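Side-chain contacts in glycosyl transferase (Staphylococcus aureus, PDB 5U02), which belongs to the TarS glycosyltransferase family and comprises a helical linker region followed by two beta-rich C-terminal domains with immunoglobulin-like (E-set) relatives: residues A[35-38]-A[39-43]; A[90-93]-A[94-97]; A[106-109]-A[110-113]; A[246-250]-A[251-255]. All blocks are in the same frame, centred on the assembly; numbering follows the deposited sequence.

Contact 1: residues A[35-38]-A[39-43]; sequences NRHF and SFSRT
Ser39 OG donates to Asn35 O at 2.8 Å, one helical turn back along the chain. Its chi1 of -68° lays OG beside its own backbone N, which makes only a weak bond to the same carbonyl. The next carbonyl, Arg36 O, takes weak bonds from the N atoms of Ser39 and Phe40. Arg36 uses its aliphatic part against Phe40: CB lies in the ring plane at the edge, and Arg36 CG is 3.8 Å from Phe40 CE2. The His37 imidazole swings toward the end of the helix because CG is anti to the backbone N (chi1 161°). Ser41 OG then sits 3.1 Å above one face of the His37 ring, offset toward the rim. Thr43 OG1 lies 2.8 Å from His37 NE2. Thr43 OG1 is hydrogen-bonded to Tyr6 OH. Ser41 OG accepts from Thr43 N at 3.1 Å and 167°, which makes an ST turn as the chain leaves the helix. The other branch of Thr43, CG2, packs 3.6 Å from Phe38 CE2. Helix 2-17 meets His37 through Phe5, Tyr6 and Met9. Helix 56-68 supplies Ile66 to Phe38 and Leu62 to Thr43, while Tyr96 of helix 93-105 touches both.

Contact 2: residues A[90-93]-A[94-97]; sequences AKDI and DNYR
Asp92 has CG anti to its backbone N (chi1 -172°), and this swings the carboxylate forward over the first turn of the helix that follows. Asn95 has CG beside its own N and anti to the carbonyl carbon (chi1 -72°). The two side chains therefore converge, with their carboxylate and amide planes 69° apart. Asp92 OD1 accepts from Asn95 N at 3.2 Å. The N-H points almost straight at the oxygen but meets it from above the carboxylate plane. This is an N-cap: Asp92 stands just before helix 93-105 and takes up a backbone N-H of its first turn. The negative carboxylate probably also suits the positive end of the helix dipole. Just before it, Lys91 ends helix 82-89 in a Schellman motif, so one helix stops and the next starts within a few residues. Backbone bonds then set the new turn, Tyr96 N to Asp92 O at 2.9 Å and Arg97 N to Ile93 O at 3.0 Å. Ile93 CG1 packs 4.1 Å from Tyr96 CB. The Arg97 chain bends at chi3, and its guanidinium passes one face over Ile93 O, 4.1 Å from the plane. Tyr87 of helix 82-89 touches both Asp92 and Asn95. Ile93 and Tyr96 share Ile59 of helix 56-68 and also meet Phe46.

Contact 3: residues A[106-109]-A[110-113]; sequences GQYY and RFDI
Tyr108 and Phe111 meet as an offset edge-to-face pair, with the Tyr108 edge directed at the Phe111 face. The ring centroids are 5.6 Å apart and the planes are at 60°. Tyr108 CD2 does the touching, 3.9 Å from Phe111 CG and as close to Phe111 CB. The two side chains cross at about a right angle. Phe111 reaches this place with chi1 at 85°, which puts CG between its backbone N and carbonyl carbon. Tyr108 has CG beside its own N instead, and its CB rests 3.7 Å from Arg110 O.

A second pair forms between Tyr109 and Arg110. The Arg110 chain bends at chi2 and turns back past its neighbour. Arg110 CD lies 3.1 Å from Tyr109 O and 3.7 Å from Tyr109 CE2. Arg110 NH1 then stands 3.8 Å above one face of the Tyr109 ring, toward the rim. The guanidinium is tilted against the ring rather than laid flat on it. Arg110 CZ is 5.0 Å from the Tyr109 ring centroid, so this cation-pi contact is long and at most weakly attractive.

Further out, the phenol ends are held by other parts of the chain. Tyr108 OH is hydrogen-bonded to Met161 O, and Tyr109 OH makes a weak bond to Glu124. The contact lies where the chain passes from helix 93-105 into strand 110-114, with Gly106 leaving the helix at positive phi. Tyr108 touches Ser102 and Tyr103 of that helix on the way, and also packs on Leu118 and Ile120 of strand 117-121. That strand is the antiparallel neighbour of strand 110-114, and backbone bonds join Arg110 to Gln121 and Asp112 to Asn119.

Contact 4: residues A[246-250]-A[251-255]; sequences LIHLN and NDFYR
Asp252 O is gripped by two donors from the opposing strand. Leu249 N reaches Asp252 O at 2.8 Å, nearly along the C=O axis. His248 ND1 reaches Asp252 O at 3.1 Å from above the carbonyl plane, and the oxygen is itself tilted from the imidazole plane. This second bond is the more bent, with 136° at the hydrogen. It uses ND1 as the donor and helps fix the ring's rotation. His248 CG is anti to the backbone N (chi1 -172°), which carries the ring along toward the turn.

The same imidazole lies over Phe253 in an offset stack, with centroids 4.4 Å apart and planes at 25°. His248 ND1 stands over the centre of the Phe253 ring, 3.6 Å above it. Leu246 shares this side of the sheet, and its CD1 packs 3.7 Å from Phe253 CD1. On the other side, Leu249 CB touches Tyr254 CE1 at 3.8 Å, and Leu249 O lies in plane at the tyrosine ring edge.

The arrangement is a tight antiparallel beta hairpin. Leu249 to Asp252 form a type I' turn, with Asn250 and Asn251 at its tip. Asp252 N closes the turn on Leu249 O at 3.0 Å. Ile247 and Tyr254 are a hydrogen-bonded pair, joined by bonds in both directions. His248 and Phe253 are a non-hydrogen-bonded pair.

Strand 252-260 continues the sheet by pairing with strand 267-274, where Phe253 bonds to Ile274 through the backbone. Tyr353 of strand 352-354 touches Leu246, His248 and Phe253. Leu276 of helix 276-279 also meets Phe253, and Phe271 stacks on Tyr254.

How the contacts relate
Each contact is local, and the four follow in series without nesting or crossing. Contact 1 lies at the end of helix 23-40. Contact 2 closes the short link between helices 82-89 and 93-105. These two touch: Tyr96 OH packs 3.5 Å from Phe38 CE2, so the end of helix 23-40 packs against helix 93-105 within the helical linker region. Contact 3 lies where the chain leaves helix 93-105 and enters strand 110-114 of the three-stranded sheet. Its centre is about 18 Å from that of contact 2. Contact 4 is a hairpin in the large antiparallel sheet, across the chain's centre from the others. Its centre lies about 52 Å from that of contact 1, and it faces strand 352-354 near the C terminus.

Contact 1: residues A[35-38]-A[39-43]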
loop_
_atom_site.group_PDB
_atom_site.type_symbol
_atom_site.label_atom_id
_atom_site.label_comp_id
_atom_site.label_asym_id
_atom_site.label_seq_id
_atom_site.Cartn_x
_atom_site.Cartn_y
_atom_site.Cartn_z
ATOM N N ASN A 35 -24.653 -11.703 29.214
ATOM C CA ASN A 35 -23.880 -10.793 28.388
ATOM C C ASN A 35 -23.243 -9.738 29.281
ATOM O O ASN A 35 -22.054 -9.426 29.162
ATOM C CB ASN A 35 -24.773 -10.174 27.312
ATOM C CG ASN A 35 -25.257 -11.196 26.292
ATOM O OD1 ASN A 35 -24.633 -12.242 26.093
ATOM N ND2 ASN A 35 -26.377 -10.898 25.644
ATOM N N ARG A 36 -24.014 -9.238 30.246
ATOM C CA ARG A 36 -23.537 -8.144 31.080
ATOM C C ARG A 36 -22.530 -8.623 32.115
ATOM O O ARG A 36 -21.481 -7.992 32.303
ATOM C CB ARG A 36 -24.711 -7.465 31.780
ATOM C CG ARG A 36 -25.251 -6.182 31.142
ATOM C CD ARG A 36 -25.700 -5.287 32.276
ATOM N NE ARG A 36 -26.760 -5.881 33.062
ATOM C CZ ARG A 36 -26.660 -6.146 34.355
ATOM N NH1 ARG A 36 -25.514 -5.905 34.975
ATOM N NH2 ARG A 36 -27.706 -6.673 35.008
ATOM N N HIS A 37 -22.860 -9.712 32.816
ATOM C CA HIS A 37 -22.025 -10.223 33.898
ATOM C C HIS A 37 -20.626 -10.599 33.402
ATOM O O HIS A 37 -19.626 -10.316 34.070
ATOM C CB HIS A 37 -22.741 -11.413 34.545
ATOM C CG HIS A 37 -21.849 -12.319 35.339
ATOM N ND1 HIS A 37 -21.537 -12.108 36.666
ATOM C CD2 HIS A 37 -21.218 -13.461 34.985
ATOM C CE1 HIS A 37 -20.751 -13.083 37.094
ATOM N NE2 HIS A 37 -20.540 -13.914 36.091
ATOM N N PHE A 38 -20.537 -11.265 32.242
ATOM C CA PHE A 38 -19.233 -11.562 31.650
ATOM C C PHE A 38 -18.555 -10.304 31.118
ATOM O O PHE A 38 -17.332 -10.295 30.956
ATOM C CB PHE A 38 -19.342 -12.610 30.511
ATOM C CG PHE A 38 -19.348 -14.086 30.973
ATOM C CD1 PHE A 38 -20.525 -14.726 31.327
ATOM C CD2 PHE A 38 -18.184 -14.838 30.993
ATOM C CE1 PHE A 38 -20.546 -16.044 31.738
ATOM C CE2 PHE A 38 -18.201 -16.164 31.403
ATOM C CZ PHE A 38 -19.389 -16.763 31.773
ATOM N N SER A 39 -19.312 -9.245 30.841
ATOM C CA SER A 39 -18.714 -8.021 30.327
ATOM C C SER A 39 -18.314 -7.051 31.429
ATOM O O SER A 39 -17.406 -6.238 31.224
ATOM C CB SER A 39 -19.679 -7.323 29.362
ATOM O OG SER A 39 -19.855 -8.077 28.175
ATOM N N PHE A 40 -18.953 -7.118 32.600
ATOM C CA PHE A 40 -18.785 -6.070 33.599
ATOM C C PHE A 40 -18.608 -6.586 35.024
ATOM O O PHE A 40 -18.777 -5.808 35.969
ATOM C CB PHE A 40 -19.977 -5.104 33.539
ATOM C CG PHE A 40 -20.339 -4.690 32.141
ATOM C CD1 PHE A 40 -19.485 -3.891 31.403
ATOM C CD2 PHE A 40 -21.520 -5.122 31.556
ATOM C CE1 PHE A 40 -19.802 -3.521 30.111
ATOM C CE2 PHE A 40 -21.845 -4.755 30.263
ATOM C CZ PHE A 40 -20.981 -3.957 29.538
ATOM N N SER A 41 -18.262 -7.853 35.214
ATOM C CA SER A 41 -18.074 -8.394 36.555
ATOM C C SER A 41 -16.658 -8.938 36.711
ATOM O O SER A 41 -15.810 -8.804 35.823
ATOM C CB SER A 41 -19.094 -9.492 36.856
ATOM O OG SER A 41 -18.734 -10.689 36.186
ATOM N N ARG A 42 -16.421 -9.554 37.874
ATOM C CA ARG A 42 -15.178 -10.254 38.171
ATOM C C ARG A 42 -14.837 -11.317 37.143
ATOM O O ARG A 42 -13.659 -11.670 37.007
ATOM C CB ARG A 42 -15.282 -10.927 39.540
ATOM C CG ARG A 42 -14.479 -10.287 40.631
ATOM C CD ARG A 42 -14.351 -11.283 41.767
ATOM N NE ARG A 42 -14.638 -10.721 43.081
ATOM C CZ ARG A 42 -15.769 -10.929 43.752
ATOM N NH1 ARG A 42 -16.726 -11.685 43.227
ATOM N NH2 ARG A 42 -15.944 -10.380 44.947
ATOM N N THR A 43 -15.835 -11.839 36.429
ATOM C CA THR A 43 -15.604 -12.973 35.545
ATOM C C THR A 43 -14.801 -12.575 34.307
ATOM O O THR A 43 -14.082 -13.411 33.748
ATOM C CB THR A 43 -16.948 -13.600 35.152
ATOM O OG1 THR A 43 -17.729 -13.842 36.329
ATOM C CG2 THR A 43 -16.747 -14.929 34.438
#

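Contact 2: residues A[90-93]-A[94-97]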
loop_
_atom_site.group_PDB
_atom_site.type_symbol
_atom_site.label_atom_id
_atom_site.label_comp_id
_atom_site.label_asym_id
_atom_site.label_seq_id
_atom_site.Cartn_x
_atom_site.Cartn_y
_atom_site.Cartn_z
ATOM N N ALA A 90 -17.451 -27.569 31.705
ATOM C CA ALA A 90 -16.417 -28.594 31.710
ATOM C C ALA A 90 -15.324 -28.326 32.735
ATOM O O ALA A 90 -14.431 -29.166 32.887
ATOM C CB ALA A 90 -15.798 -28.722 30.315
ATOM N N LYS A 91 -15.387 -27.196 33.436
ATOM C CA LYS A 91 -14.388 -26.789 34.428
ATOM C C LYS A 91 -12.973 -27.039 33.912
ATOM O O LYS A 91 -12.132 -27.669 34.554
ATOM C CB LYS A 91 -14.637 -27.479 35.765
ATOM C CG LYS A 91 -16.109 -27.544 36.127
ATOM C CD LYS A 91 -16.316 -28.002 37.555
ATOM C CE LYS A 91 -17.726 -27.679 38.028
ATOM N NZ LYS A 91 -17.781 -27.361 39.481
ATOM N N ASP A 92 -12.737 -26.511 32.719
ATOM C CA ASP A 92 -11.510 -26.705 31.955
ATOM C C ASP A 92 -10.833 -25.345 31.835
ATOM O O ASP A 92 -11.163 -24.557 30.946
ATOM C CB ASP A 92 -11.846 -27.294 30.588
ATOM C CG ASP A 92 -10.623 -27.697 29.801
ATOM O OD1 ASP A 92 -9.502 -27.267 30.144
ATOM O OD2 ASP A 92 -10.796 -28.447 28.821
ATOM N N ILE A 93 -9.880 -25.070 32.729
ATOM C CA ILE A 93 -9.271 -23.744 32.779
ATOM C C ILE A 93 -7.960 -23.661 32.009
ATOM O O ILE A 93 -7.477 -22.546 31.752
ATOM C CB ILE A 93 -9.067 -23.273 34.234
ATOM C CG1 ILE A 93 -9.095 -21.747 34.282
ATOM C CG2 ILE A 93 -7.757 -23.811 34.793
ATOM C CD1 ILE A 93 -8.918 -21.194 35.634
ATOM N N ASP A 94 -7.368 -24.794 31.623
ATOM C CA ASP A 94 -6.301 -24.738 30.627
ATOM C C ASP A 94 -6.839 -24.206 29.307
ATOM O O ASP A 94 -6.181 -23.408 28.631
ATOM C CB ASP A 94 -5.667 -26.118 30.428
ATOM C CG ASP A 94 -4.648 -26.137 29.288
ATOM O OD1 ASP A 94 -5.045 -26.395 28.129
ATOM O OD2 ASP A 94 -3.456 -25.883 29.563
ATOM N N ASN A 95 -8.047 -24.630 28.935
ATOM C CA ASN A 95 -8.697 -24.135 27.729
ATOM C C ASN A 95 -9.435 -22.826 27.972
ATOM O O ASN A 95 -9.514 -21.994 27.063
ATOM C CB ASN A 95 -9.668 -25.184 27.184
ATOM C CG ASN A 95 -8.960 -26.372 26.565
ATOM O OD1 ASN A 95 -9.123 -27.511 27.002
ATOM N ND2 ASN A 95 -8.183 -26.113 25.523
ATOM N N TYR A 96 -9.994 -22.630 29.169
ATOM C CA TYR A 96 -10.663 -21.367 29.468
ATOM C C TYR A 96 -9.696 -20.198 29.346
ATOM O O TYR A 96 -10.009 -19.181 28.718
ATOM C CB TYR A 96 -11.280 -21.402 30.867
ATOM C CG TYR A 96 -12.228 -20.252 31.154
ATOM C CD1 TYR A 96 -11.750 -18.990 31.490
ATOM C CD2 TYR A 96 -13.603 -20.434 31.095
ATOM C CE1 TYR A 96 -12.613 -17.945 31.746
ATOM C CE2 TYR A 96 -14.475 -19.397 31.357
ATOM C CZ TYR A 96 -13.976 -18.155 31.686
ATOM O OH TYR A 96 -14.846 -17.119 31.946
ATOM N N ARG A 97 -8.516 -20.316 29.959
ATOM C CA ARG A 97 -7.534 -19.251 29.818
ATOM C C ARG A 97 -7.076 -19.136 28.373
ATOM O O ARG A 97 -7.025 -18.029 27.825
ATOM C CB ARG A 97 -6.349 -19.483 30.755
ATOM C CG ARG A 97 -5.367 -18.324 30.759
ATOM C CD ARG A 97 -4.238 -18.519 31.763
ATOM N NE ARG A 97 -3.790 -19.902 31.833
ATOM C CZ ARG A 97 -3.920 -20.684 32.903
ATOM N NH1 ARG A 97 -4.477 -20.219 34.015
ATOM N NH2 ARG A 97 -3.479 -21.936 32.866
#

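Contact 3: residues A[106-109]-A[110-113]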
loop_
_atom_site.group_PDB
_atom_site.type_symbol
_atom_site.label_atom_id
_atom_site.label_comp_id
_atom_site.label_asym_id
_atom_site.label_seq_id
_atom_site.Cartn_x
_atom_site.Cartn_y
_atom_site.Cartn_z
ATOM N N GLY A 106 -5.245 -12.623 19.169
ATOM C CA GLY A 106 -5.704 -13.225 17.939
ATOM C C GLY A 106 -4.788 -14.337 17.477
ATOM O O GLY A 106 -4.467 -14.445 16.290
ATOM N N GLN A 107 -4.369 -15.173 18.422
ATOM C CA GLN A 107 -3.478 -16.310 18.195
ATOM C C GLN A 107 -4.255 -17.547 18.621
ATOM O O GLN A 107 -4.386 -17.837 19.816
ATOM C CB GLN A 107 -2.170 -16.152 18.970
ATOM C CG GLN A 107 -1.438 -17.421 19.350
ATOM C CD GLN A 107 -0.456 -17.856 18.299
ATOM O OE1 GLN A 107 0.583 -17.220 18.110
ATOM N NE2 GLN A 107 -0.756 -18.954 17.627
ATOM N N TYR A 108 -4.797 -18.250 17.638
ATOM C CA TYR A 108 -5.551 -19.469 17.859
ATOM C C TYR A 108 -4.751 -20.653 17.334
ATOM O O TYR A 108 -3.964 -20.520 16.393
ATOM C CB TYR A 108 -6.917 -19.381 17.172
ATOM C CG TYR A 108 -7.631 -18.077 17.460
ATOM C CD1 TYR A 108 -8.237 -17.856 18.687
ATOM C CD2 TYR A 108 -7.679 -17.059 16.518
ATOM C CE1 TYR A 108 -8.876 -16.664 18.971
ATOM C CE2 TYR A 108 -8.322 -15.859 16.793
ATOM C CZ TYR A 108 -8.920 -15.670 18.024
ATOM O OH TYR A 108 -9.562 -14.486 18.316
ATOM N N TYR A 109 -4.939 -21.808 17.970
ATOM C CA TYR A 109 -4.314 -23.028 17.470
ATOM C C TYR A 109 -4.706 -23.273 16.018
ATOM O O TYR A 109 -3.846 -23.483 15.155
ATOM C CB TYR A 109 -4.702 -24.213 18.356
ATOM C CG TYR A 109 -4.254 -25.557 17.832
ATOM C CD1 TYR A 109 -2.950 -26.000 18.022
ATOM C CD2 TYR A 109 -5.137 -26.388 17.156
ATOM C CE1 TYR A 109 -2.539 -27.226 17.545
ATOM C CE2 TYR A 109 -4.735 -27.614 16.678
ATOM C CZ TYR A 109 -3.436 -28.028 16.876
ATOM O OH TYR A 109 -3.031 -29.250 16.401
ATOM N N ARG A 110 -6.005 -23.215 15.730
ATOM C CA ARG A 110 -6.534 -23.312 14.378
ATOM C C ARG A 110 -7.687 -22.330 14.243
ATOM O O ARG A 110 -8.442 -22.122 15.198
ATOM C CB ARG A 110 -7.015 -24.735 14.065
ATOM C CG ARG A 110 -6.245 -25.433 12.957
ATOM C CD ARG A 110 -4.878 -25.899 13.431
ATOM N NE ARG A 110 -3.985 -26.206 12.316
ATOM C CZ ARG A 110 -2.692 -26.480 12.447
ATOM N NH1 ARG A 110 -2.130 -26.487 13.648
ATOM N NH2 ARG A 110 -1.958 -26.741 11.374
ATOM N N PHE A 111 -7.820 -21.728 13.063
ATOM C CA PHE A 111 -8.905 -20.786 12.816
ATOM C C PHE A 111 -8.980 -20.486 11.324
ATOM O O PHE A 111 -8.071 -20.811 10.554
ATOM C CB PHE A 111 -8.722 -19.484 13.610
ATOM C CG PHE A 111 -7.849 -18.469 12.920
ATOM C CD1 PHE A 111 -6.468 -18.560 12.990
ATOM C CD2 PHE A 111 -8.410 -17.422 12.203
ATOM C CE1 PHE A 111 -5.662 -17.629 12.355
ATOM C CE2 PHE A 111 -7.609 -16.489 11.564
ATOM C CZ PHE A 111 -6.233 -16.594 11.643
ATOM N N ASP A 112 -10.087 -19.857 10.934
ATOM C CA ASP A 112 -10.254 -19.197 9.644
ATOM C C ASP A 112 -11.539 -18.381 9.724
ATOM O O ASP A 112 -12.354 -18.566 10.632
ATOM C CB ASP A 112 -10.292 -20.192 8.480
ATOM C CG ASP A 112 -11.177 -21.382 8.761
ATOM O OD1 ASP A 112 -12.414 -21.238 8.656
ATOM O OD2 ASP A 112 -10.637 -22.464 9.078
ATOM N N ILE A 113 -11.709 -17.463 8.769
ATOM C CA ILE A 113 -12.865 -16.572 8.757
ATOM C C ILE A 113 -13.911 -17.121 7.802
ATOM O O ILE A 113 -13.597 -17.726 6.769
ATOM C CB ILE A 113 -12.490 -15.119 8.383
ATOM C CG1 ILE A 113 -12.350 -14.958 6.866
ATOM C CG2 ILE A 113 -11.216 -14.694 9.094
ATOM C CD1 ILE A 113 -12.693 -13.570 6.364
#

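Contact 4: residues A[246-250]-A[251-255]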
loop_
_atom_site.group_PDB
_atom_site.type_symbol
_atom_site.label_atom_id
_atom_site.label_comp_id
_atom_site.label_asym_id
_atom_site.label_seq_id
_atom_site.Cartn_x
_atom_site.Cartn_y
_atom_site.Cartn_z
ATOM N N LEU A 246 4.453 25.043 10.541
ATOM C CA LEU A 246 4.207 26.094 9.562
ATOM C C LEU A 246 3.994 25.482 8.182
ATOM O O LEU A 246 4.790 24.652 7.732
ATOM C CB LEU A 246 5.370 27.083 9.530
ATOM C CG LEU A 246 5.231 28.295 8.608
ATOM C CD1 LEU A 246 4.144 29.234 9.104
ATOM C CD2 LEU A 246 6.564 29.019 8.489
ATOM N N ILE A 247 2.925 25.905 7.514
ATOM C CA ILE A 247 2.570 25.429 6.183
ATOM C C ILE A 247 2.448 26.635 5.263
ATOM O O ILE A 247 1.916 27.676 5.665
ATOM C CB ILE A 247 1.259 24.612 6.219
ATOM C CG1 ILE A 247 1.509 23.251 6.878
ATOM C CG2 ILE A 247 0.657 24.457 4.825
ATOM C CD1 ILE A 247 0.264 22.419 7.079
ATOM N N HIS A 248 2.960 26.501 4.038
ATOM C CA HIS A 248 2.941 27.564 3.039
ATOM C C HIS A 248 2.157 27.083 1.829
ATOM O O HIS A 248 2.466 26.032 1.257
ATOM C CB HIS A 248 4.357 27.965 2.618
ATOM C CG HIS A 248 4.415 29.181 1.744
ATOM N ND1 HIS A 248 3.636 30.296 1.964
ATOM C CD2 HIS A 248 5.184 29.467 0.665
ATOM C CE1 HIS A 248 3.913 31.212 1.052
ATOM N NE2 HIS A 248 4.849 30.734 0.252
ATOM N N LEU A 249 1.166 27.865 1.422
ATOM C CA LEU A 249 0.213 27.384 0.430
ATOM C C LEU A 249 -0.333 28.575 -0.342
ATOM O O LEU A 249 -1.040 29.407 0.232
ATOM C CB LEU A 249 -0.902 26.610 1.115
ATOM C CG LEU A 249 -1.972 25.989 0.247
ATOM C CD1 LEU A 249 -1.365 24.994 -0.715
ATOM C CD2 LEU A 249 -2.926 25.310 1.162
ATOM N N ASN A 250 -0.006 28.648 -1.632
ATOM C CA ASN A 250 -0.490 29.702 -2.521
ATOM C C ASN A 250 -0.266 31.086 -1.908
ATOM O O ASN A 250 -1.203 31.844 -1.652
ATOM C CB ASN A 250 -1.967 29.486 -2.868
ATOM C CG ASN A 250 -2.166 28.461 -3.971
ATOM O OD1 ASN A 250 -2.433 27.287 -3.706
ATOM N ND2 ASN A 250 -2.033 28.901 -5.218
ATOM N N ASN A 251 1.007 31.389 -1.652
ATOM C CA ASN A 251 1.494 32.661 -1.124
ATOM C C ASN A 251 1.018 32.953 0.297
ATOM O O ASN A 251 1.384 33.998 0.851
ATOM C CB ASN A 251 1.106 33.847 -2.018
ATOM C CG ASN A 251 1.495 33.636 -3.466
ATOM O OD1 ASN A 251 0.642 33.387 -4.320
ATOM N ND2 ASN A 251 2.788 33.735 -3.752
ATOM N N ASP A 252 0.230 32.075 0.907
ATOM C CA ASP A 252 -0.338 32.304 2.227
ATOM C C ASP A 252 0.254 31.338 3.244
ATOM O O ASP A 252 0.697 30.235 2.909
ATOM C CB ASP A 252 -1.859 32.151 2.193
ATOM C CG ASP A 252 -2.492 32.986 1.114
ATOM O OD1 ASP A 252 -2.143 34.179 1.027
ATOM O OD2 ASP A 252 -3.320 32.451 0.346
ATOM N N PHE A 253 0.241 31.761 4.503
ATOM C CA PHE A 253 0.806 30.982 5.594
ATOM C C PHE A 253 -0.294 30.448 6.500
ATOM O O PHE A 253 -1.305 31.119 6.734
ATOM C CB PHE A 253 1.794 31.818 6.402
ATOM C CG PHE A 253 3.107 32.019 5.710
ATOM C CD1 PHE A 253 4.133 31.103 5.871
ATOM C CD2 PHE A 253 3.309 33.113 4.883
ATOM C CE1 PHE A 253 5.341 31.279 5.232
ATOM C CE2 PHE A 253 4.517 33.295 4.243
ATOM C CZ PHE A 253 5.533 32.375 4.416
ATOM N N TYR A 254 -0.083 29.233 7.001
ATOM C CA TYR A 254 -1.033 28.550 7.864
ATOM C C TYR A 254 -0.274 27.848 8.976
ATOM O O TYR A 254 0.932 27.602 8.876
ATOM C CB TYR A 254 -1.865 27.511 7.100
ATOM C CG TYR A 254 -2.645 28.055 5.919
ATOM C CD1 TYR A 254 -2.023 28.290 4.701
ATOM C CD2 TYR A 254 -4.010 28.293 6.015
ATOM C CE1 TYR A 254 -2.736 28.774 3.614
ATOM C CE2 TYR A 254 -4.730 28.773 4.934
ATOM C CZ TYR A 254 -4.086 29.013 3.738
ATOM O OH TYR A 254 -4.794 29.491 2.665
ATOM N N ARG A 255 -0.999 27.524 10.043
ATOM C CA ARG A 255 -0.487 26.654 11.088
ATOM C C ARG A 255 -1.309 25.375 11.111
ATOM O O ARG A 255 -2.528 25.403 10.904
ATOM C CB ARG A 255 -0.504 27.332 12.469
ATOM C CG ARG A 255 -1.875 27.774 12.987
ATOM C CD ARG A 255 -1.747 28.263 14.431
ATOM N NE ARG A 255 -2.931 28.964 14.926
ATOM C CZ ARG A 255 -3.887 28.395 15.655
ATOM N NH1 ARG A 255 -3.803 27.108 15.966
ATOM N NH2 ARG A 255 -4.926 29.107 16.077
#